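Amine Dehydrogenase (Pseudomonas putida, PDB 1JMX) probably carries electrons through its two covalently bound c-type hemes as the heme-binding subunit of a quinohemoprotein amine dehydrogenase. Local coordinates at residues D275-K280 with R285-Q290; I302-S307 with V349-L354; A360-V365 with G410-S415. One frame throughout, in Å; residues are numbered along the deposited sequence.

Interaction 1 (D275-K280 with R285-Q290)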
# COMPACT_ATOMS: atom_id res chain seq x y z
N ASP A 275 12.42 10.47 19.30
CA ASP A 275 12.55 9.28 20.13
C ASP A 275 12.37 9.80 21.53
O ASP A 275 12.78 10.91 21.84
CB ASP A 275 13.93 8.64 19.95
CG ASP A 275 14.07 7.95 18.62
OD1 ASP A 275 13.03 7.66 17.99
OD2 ASP A 275 15.21 7.68 18.19
N PHE A 276 11.77 9.00 22.39
CA PHE A 276 11.49 9.47 23.72
C PHE A 276 11.73 8.44 24.81
O PHE A 276 11.19 7.34 24.78
CB PHE A 276 10.06 9.98 23.76
CG PHE A 276 9.64 10.58 25.07
CD1 PHE A 276 9.53 11.95 25.21
CD2 PHE A 276 9.29 9.77 26.14
CE1 PHE A 276 9.06 12.52 26.39
CE2 PHE A 276 8.82 10.32 27.33
CZ PHE A 276 8.70 11.70 27.45
N THR A 277 12.53 8.83 25.79
CA THR A 277 12.82 7.97 26.92
C THR A 277 12.70 8.86 28.15
O THR A 277 13.07 10.02 28.12
CB THR A 277 14.21 7.30 26.80
OG1 THR A 277 14.44 6.47 27.95
CG2 THR A 277 15.33 8.33 26.69
N ALA A 278 12.08 8.33 29.20
CA ALA A 278 11.90 9.10 30.42
C ALA A 278 12.06 8.20 31.64
O ALA A 278 11.99 6.97 31.53
CB ALA A 278 10.53 9.78 30.44
N VAL A 279 12.27 8.83 32.79
CA VAL A 279 12.44 8.11 34.04
C VAL A 279 11.71 8.84 35.16
O VAL A 279 11.82 10.05 35.29
CB VAL A 279 13.94 7.96 34.39
CG1 VAL A 279 14.11 7.47 35.81
CG2 VAL A 279 14.59 6.97 33.45
N LYS A 280 10.96 8.09 35.95
CA LYS A 280 10.22 8.68 37.05
C LYS A 280 11.12 8.99 38.24
O LYS A 280 12.05 8.25 38.56
CB LYS A 280 9.09 7.76 37.51
CG LYS A 280 8.18 8.40 38.54
CD LYS A 280 7.17 7.41 39.08
CE LYS A 280 6.29 8.03 40.18
NZ LYS A 280 7.10 8.47 41.36
N ARG A 285 18.82 7.70 38.00
CA ARG A 285 19.16 7.25 36.66
C ARG A 285 19.91 8.36 35.94
O ARG A 285 19.80 9.53 36.28
CB ARG A 285 17.89 6.90 35.86
CG ARG A 285 17.12 5.66 36.35
CD ARG A 285 17.41 4.39 35.50
NE ARG A 285 16.82 4.46 34.15
CZ ARG A 285 17.44 4.98 33.09
NH1 ARG A 285 18.67 5.47 33.19
NH2 ARG A 285 16.81 5.03 31.92
N LEU A 286 20.70 7.96 34.95
CA LEU A 286 21.45 8.91 34.14
C LEU A 286 20.99 8.61 32.72
O LEU A 286 21.43 7.63 32.11
CB LEU A 286 22.95 8.67 34.32
CG LEU A 286 23.94 9.67 33.73
CD1 LEU A 286 23.53 11.10 34.04
CD2 LEU A 286 25.32 9.38 34.30
N LEU A 287 20.04 9.41 32.24
CA LEU A 287 19.45 9.27 30.91
C LEU A 287 20.33 9.46 29.69
O LEU A 287 20.44 8.56 28.85
CB LEU A 287 18.24 10.19 30.77
CG LEU A 287 16.90 9.77 31.36
CD1 LEU A 287 15.83 10.74 30.87
CD2 LEU A 287 16.56 8.34 30.92
N ALA A 288 20.93 10.64 29.55
CA ALA A 288 21.76 10.93 28.39
C ALA A 288 22.75 12.09 28.57
O ALA A 288 22.70 12.83 29.54
CB ALA A 288 20.85 11.21 27.19
N VAL A 289 23.69 12.18 27.62
CA VAL A 289 24.69 13.23 27.57
C VAL A 289 24.29 13.95 26.29
O VAL A 289 24.05 13.30 25.27
CB VAL A 289 26.13 12.66 27.38
CG1 VAL A 289 27.17 13.73 27.64
CG2 VAL A 289 26.36 11.47 28.27
N GLN A 290 24.19 15.27 26.33
CA GLN A 290 23.81 16.03 25.14
C GLN A 290 24.73 17.24 24.95
O GLN A 290 24.62 18.22 25.68
CB GLN A 290 22.35 16.51 25.26
CG GLN A 290 21.34 15.41 25.60
CD GLN A 290 19.90 15.90 25.59
OE1 GLN A 290 19.64 17.10 25.70
NE2 GLN A 290 18.96 14.98 25.45

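Interaction 2 (I302-S307 with V349-L354)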
# COMPACT_ATOMS: atom_id res chain seq x y z
N ILE A 302 28.20 20.80 27.42
CA ILE A 302 27.55 19.51 27.53
C ILE A 302 26.56 19.54 28.68
O ILE A 302 26.83 20.10 29.74
CB ILE A 302 28.58 18.40 27.77
CG1 ILE A 302 29.49 18.27 26.57
CG2 ILE A 302 27.88 17.09 28.05
CD1 ILE A 302 30.48 17.13 26.68
N THR A 303 25.40 18.93 28.46
CA THR A 303 24.39 18.86 29.49
C THR A 303 23.98 17.41 29.73
O THR A 303 23.85 16.62 28.81
CB THR A 303 23.17 19.77 29.16
OG1 THR A 303 21.95 19.05 29.41
CG2 THR A 303 23.21 20.26 27.73
N LEU A 304 23.92 17.04 31.01
CA LEU A 304 23.55 15.70 31.42
C LEU A 304 22.09 15.69 31.83
O LEU A 304 21.61 16.59 32.52
CB LEU A 304 24.43 15.24 32.60
CG LEU A 304 25.91 14.96 32.33
CD1 LEU A 304 26.06 13.93 31.22
CD2 LEU A 304 26.65 16.24 31.98
N VAL A 305 21.36 14.69 31.35
CA VAL A 305 19.94 14.56 31.65
C VAL A 305 19.76 13.32 32.50
O VAL A 305 20.46 12.32 32.30
CB VAL A 305 19.11 14.40 30.34
CG1 VAL A 305 17.62 14.57 30.63
CG2 VAL A 305 19.57 15.40 29.30
N GLY A 306 18.86 13.39 33.48
CA GLY A 306 18.65 12.24 34.33
C GLY A 306 17.73 12.48 35.51
O GLY A 306 17.06 13.51 35.60
N SER A 307 17.70 11.50 36.40
CA SER A 307 16.88 11.57 37.59
C SER A 307 17.73 11.29 38.83
O SER A 307 18.49 10.32 38.87
CB SER A 307 15.73 10.56 37.50
OG SER A 307 14.91 10.60 38.65
N VAL A 349 30.65 8.26 31.43
CA VAL A 349 30.27 9.48 32.13
C VAL A 349 29.67 9.14 33.49
O VAL A 349 29.08 8.07 33.67
CB VAL A 349 29.26 10.31 31.30
CG1 VAL A 349 28.85 11.57 32.04
CG2 VAL A 349 29.88 10.69 29.96
N ALA A 350 29.84 10.04 34.46
CA ALA A 350 29.30 9.84 35.80
C ALA A 350 29.01 11.14 36.53
O ALA A 350 29.62 12.17 36.26
CB ALA A 350 30.27 9.00 36.63
N VAL A 351 28.00 11.09 37.40
CA VAL A 351 27.64 12.24 38.23
C VAL A 351 27.62 11.63 39.63
O VAL A 351 26.63 11.04 40.06
CB VAL A 351 26.25 12.81 37.88
CG1 VAL A 351 25.99 14.06 38.71
CG2 VAL A 351 26.17 13.13 36.39
N GLY A 352 28.76 11.75 40.31
CA GLY A 352 28.89 11.14 41.62
C GLY A 352 29.18 9.69 41.32
O GLY A 352 30.11 9.39 40.55
N THR A 353 28.38 8.78 41.87
CA THR A 353 28.55 7.35 41.61
C THR A 353 27.68 6.85 40.45
O THR A 353 27.88 5.73 39.97
CB THR A 353 28.33 6.48 42.89
OG1 THR A 353 27.18 6.94 43.62
CG2 THR A 353 29.57 6.53 43.79
N LEU A 354 26.76 7.70 39.99
CA LEU A 354 25.87 7.37 38.86
C LEU A 354 26.58 7.31 37.50
O LEU A 354 27.11 8.31 37.02
CB LEU A 354 24.72 8.38 38.74
CG LEU A 354 23.44 8.23 39.57
CD1 LEU A 354 22.44 9.30 39.15
CD2 LEU A 354 22.86 6.84 39.36

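Interaction 3 (A360-V365 with G410-S415)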
# COMPACT_ATOMS: atom_id res chain seq x y z
N ALA A 360 31.68 10.07 23.43
CA ALA A 360 32.68 9.75 22.42
C ALA A 360 33.65 10.90 22.25
O ALA A 360 33.25 12.02 21.96
CB ALA A 360 32.02 9.44 21.09
N VAL A 361 34.92 10.63 22.52
CA VAL A 361 35.96 11.63 22.34
C VAL A 361 36.57 11.21 21.03
O VAL A 361 36.90 10.05 20.85
CB VAL A 361 37.04 11.55 23.44
CG1 VAL A 361 38.17 12.54 23.15
CG2 VAL A 361 36.42 11.85 24.78
N TYR A 362 36.69 12.13 20.08
CA TYR A 362 37.25 11.75 18.79
C TYR A 362 38.26 12.75 18.27
O TYR A 362 38.25 13.92 18.66
CB TYR A 362 36.13 11.54 17.76
CG TYR A 362 35.50 12.82 17.26
CD1 TYR A 362 35.84 13.34 16.01
CD2 TYR A 362 34.55 13.50 18.03
CE1 TYR A 362 35.26 14.51 15.54
CE2 TYR A 362 33.96 14.68 17.56
CZ TYR A 362 34.32 15.17 16.31
OH TYR A 362 33.75 16.32 15.83
N ASP A 363 39.10 12.28 17.35
CA ASP A 363 40.12 13.13 16.74
C ASP A 363 39.76 13.54 15.31
O ASP A 363 39.84 14.72 14.97
CB ASP A 363 41.52 12.48 16.80
CG ASP A 363 41.55 11.03 16.33
OD1 ASP A 363 40.49 10.44 15.97
OD2 ASP A 363 42.67 10.46 16.31
N LYS A 364 39.29 12.58 14.52
CA LYS A 364 38.92 12.82 13.14
C LYS A 364 37.81 11.88 12.67
O LYS A 364 37.73 10.73 13.10
CB LYS A 364 40.13 12.63 12.21
CG LYS A 364 40.82 11.27 12.32
CD LYS A 364 41.25 10.73 10.96
CE LYS A 364 40.04 10.22 10.15
NZ LYS A 364 40.38 9.88 8.73
N VAL A 365 36.97 12.39 11.77
CA VAL A 365 35.87 11.60 11.23
C VAL A 365 36.38 10.87 10.00
O VAL A 365 36.97 11.46 9.09
CB VAL A 365 34.65 12.48 10.87
CG1 VAL A 365 33.52 11.59 10.39
CG2 VAL A 365 34.19 13.28 12.08
N GLY A 410 28.61 10.16 16.60
CA GLY A 410 27.26 10.62 16.83
C GLY A 410 26.73 11.30 15.59
O GLY A 410 27.20 11.03 14.49
N TYR A 411 25.74 12.17 15.75
CA TYR A 411 25.16 12.88 14.62
C TYR A 411 25.80 14.25 14.51
O TYR A 411 25.52 15.14 15.32
CB TYR A 411 23.65 13.03 14.81
CG TYR A 411 22.88 11.73 14.78
CD1 TYR A 411 21.85 11.48 15.69
CD2 TYR A 411 23.14 10.77 13.80
CE1 TYR A 411 21.10 10.31 15.63
CE2 TYR A 411 22.40 9.59 13.73
CZ TYR A 411 21.38 9.37 14.65
OH TYR A 411 20.65 8.20 14.60
N LEU A 412 26.67 14.43 13.52
CA LEU A 412 27.38 15.69 13.31
C LEU A 412 26.72 16.59 12.28
O LEU A 412 26.14 16.11 11.31
CB LEU A 412 28.83 15.42 12.90
CG LEU A 412 29.75 14.75 13.92
CD1 LEU A 412 31.17 14.71 13.40
CD2 LEU A 412 29.71 15.51 15.22
N PRO A 413 26.79 17.91 12.49
CA PRO A 413 26.20 18.89 11.57
C PRO A 413 26.78 18.75 10.16
O PRO A 413 27.96 18.43 9.99
CB PRO A 413 26.55 20.23 12.21
CG PRO A 413 27.81 19.93 12.97
CD PRO A 413 27.48 18.60 13.60
N ALA A 414 25.95 18.97 9.16
CA ALA A 414 26.39 18.84 7.78
C ALA A 414 25.56 19.62 6.79
O ALA A 414 24.52 20.18 7.12
CB ALA A 414 26.38 17.36 7.39
N SER A 415 26.07 19.67 5.57
CA SER A 415 25.41 20.33 4.46
C SER A 415 24.65 19.20 3.77
O SER A 415 25.12 18.07 3.70
CB SER A 415 26.45 20.92 3.50
OG SER A 415 25.90 21.13 2.21

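Interaction 1 (D275-K280 with R285-Q290)
Val279 meets Arg285 and Leu287 where the last strand of an eight-stranded antiparallel barrel, 269-280, passes strand 285-295 of the next beta domain. Segments 275-280 and 285-290 run roughly antiparallel, at 152°, their axes 8.3 Å apart at closest approach. No hydrogen bond joins them; side chains pack on each other and on the backbone of Thr277 and Ala278. CG2 of Val279 lies over one face of the Arg285 guanidinium, 3.3 Å from NH2, while CG1 rests on the aliphatic part of the same side chain, 3.6 Å from CG. Bends at chi2 (-100°) and chi3 (-70°) fold the arginine back so that both its methylenes and its flat head cover the valine. A branched residue suits this place because each methyl serves a different part of the arginine. Replacing Arg285 by an alanine is likely to open a gap over both methyls of Val279 and leave Glu259 without its long, weak ion-pair partner. Farther out, backbone bonds tie Thr277 to Ser187 and Val279 to Ala185. Leu287 sits in a classic beta bulge, sharing Val305 with Ala288. Its methyls divide the remaining contact: CD1 lies 4.0 Å from Thr277 O, CD2 3.5 Å from Val279 CG2.

Interaction 2 (I302-S307 with V349-L354)
The hydrophobic interior of the beta domain built on a seven-stranded mixed sheet, of the E-set class, is where Leu304 of strand 299-307 meets Val349 and Val351 of strand 345-351. These strands are not neighbours in the sheet, and the contact reaches through the interior of the domain by side chains. Leu304 and Val349 cross at a slant, with CD1 of Leu304 3.7 Å from CG1 of Val349. Val349 holds CG1 anti to its own backbone N (chi1 179°), and this methyl is the one that meets the leucine. Val351 is a looser neighbour, its CG2 4.5 Å from Leu304 CG. Leucine suits the middle of the group because its forked end can serve several partners: Val289 and Leu334 also touch it. Beyond Val351 the chain reverses in a type II' turn ending at Leu354, with Val351 N bonded to Leu354 O at 2.9 Å. Gly352 takes a positive phi of 80°, a conformation that glycine adopts easily. Leu354 then brings CD1 to 4.1 Å from the backbone O of Ser307. With no hydrogen bond or charge between the segments, the cluster of Leu304, Val349 and Val351 probably depends on shape and on the exclusion of water from its buried methyls.

Interaction 3 (A360-V365 with G410-S415)
Leu412 faces two side chains of the segment 360-365, Tyr362 and Val365, at the junction of two successive beta domains of the E-set class. Strand 354-362 belongs to the first and strand 406-420 to the second. Leucine and valine reach toward each other tip to tip, CD1 of Leu412 lying 3.6 Å from CG2 of Val365. Tyr362 comes from the opposite direction to the leucine, and its ring lies obliquely to CD1. That methyl is 3.9 Å from the phenolic OH, and CD2 is 4.2 Å from the same oxygen. Both branches of the leucine thus approach the phenolic oxygen from one side, and CD1 is shared with the valine. With CG between the backbone N and the carbonyl carbon (chi1 74°), the tyrosine ring is directed so that its OH end meets Leu412. Tyrosine suits a place between domains, since its ring can sit among apolar groups while the hydroxyl of this buried residue is hydrogen-bonded to Asp472. Phe293 also touches both Tyr362 and Leu412, whereas Ala397 and Leu470 touch both Val365 and Leu412, so the group draws on strands of both domains. The chain turns between Tyr362 and Val365, and the two converge on a single methyl: Leu412 CD1, whose nearest partners across the contact are Val365 CG2 and Tyr362 OH.

Overall arrangement
The three contacts follow one another along the chain, each closing before the next opens, and all reach the seven-stranded mixed sheet. Interaction 1 joins that sheet to the preceding barrel, interaction 2 lies within its domain, and interaction 3 joins it to the following one. Interactions 1 and 2 are close, with centres about 10 Å apart, and adjoin through strands 285-295 and 299-307: Arg285 N and Ser307 O are 2.8 Å apart, probably hydrogen-bonded. Interaction 3 lies about 22 Å from each, centre to centre, without touching them. The middle domain thus packs against both neighbours in this chain, away from the annotated heme sites.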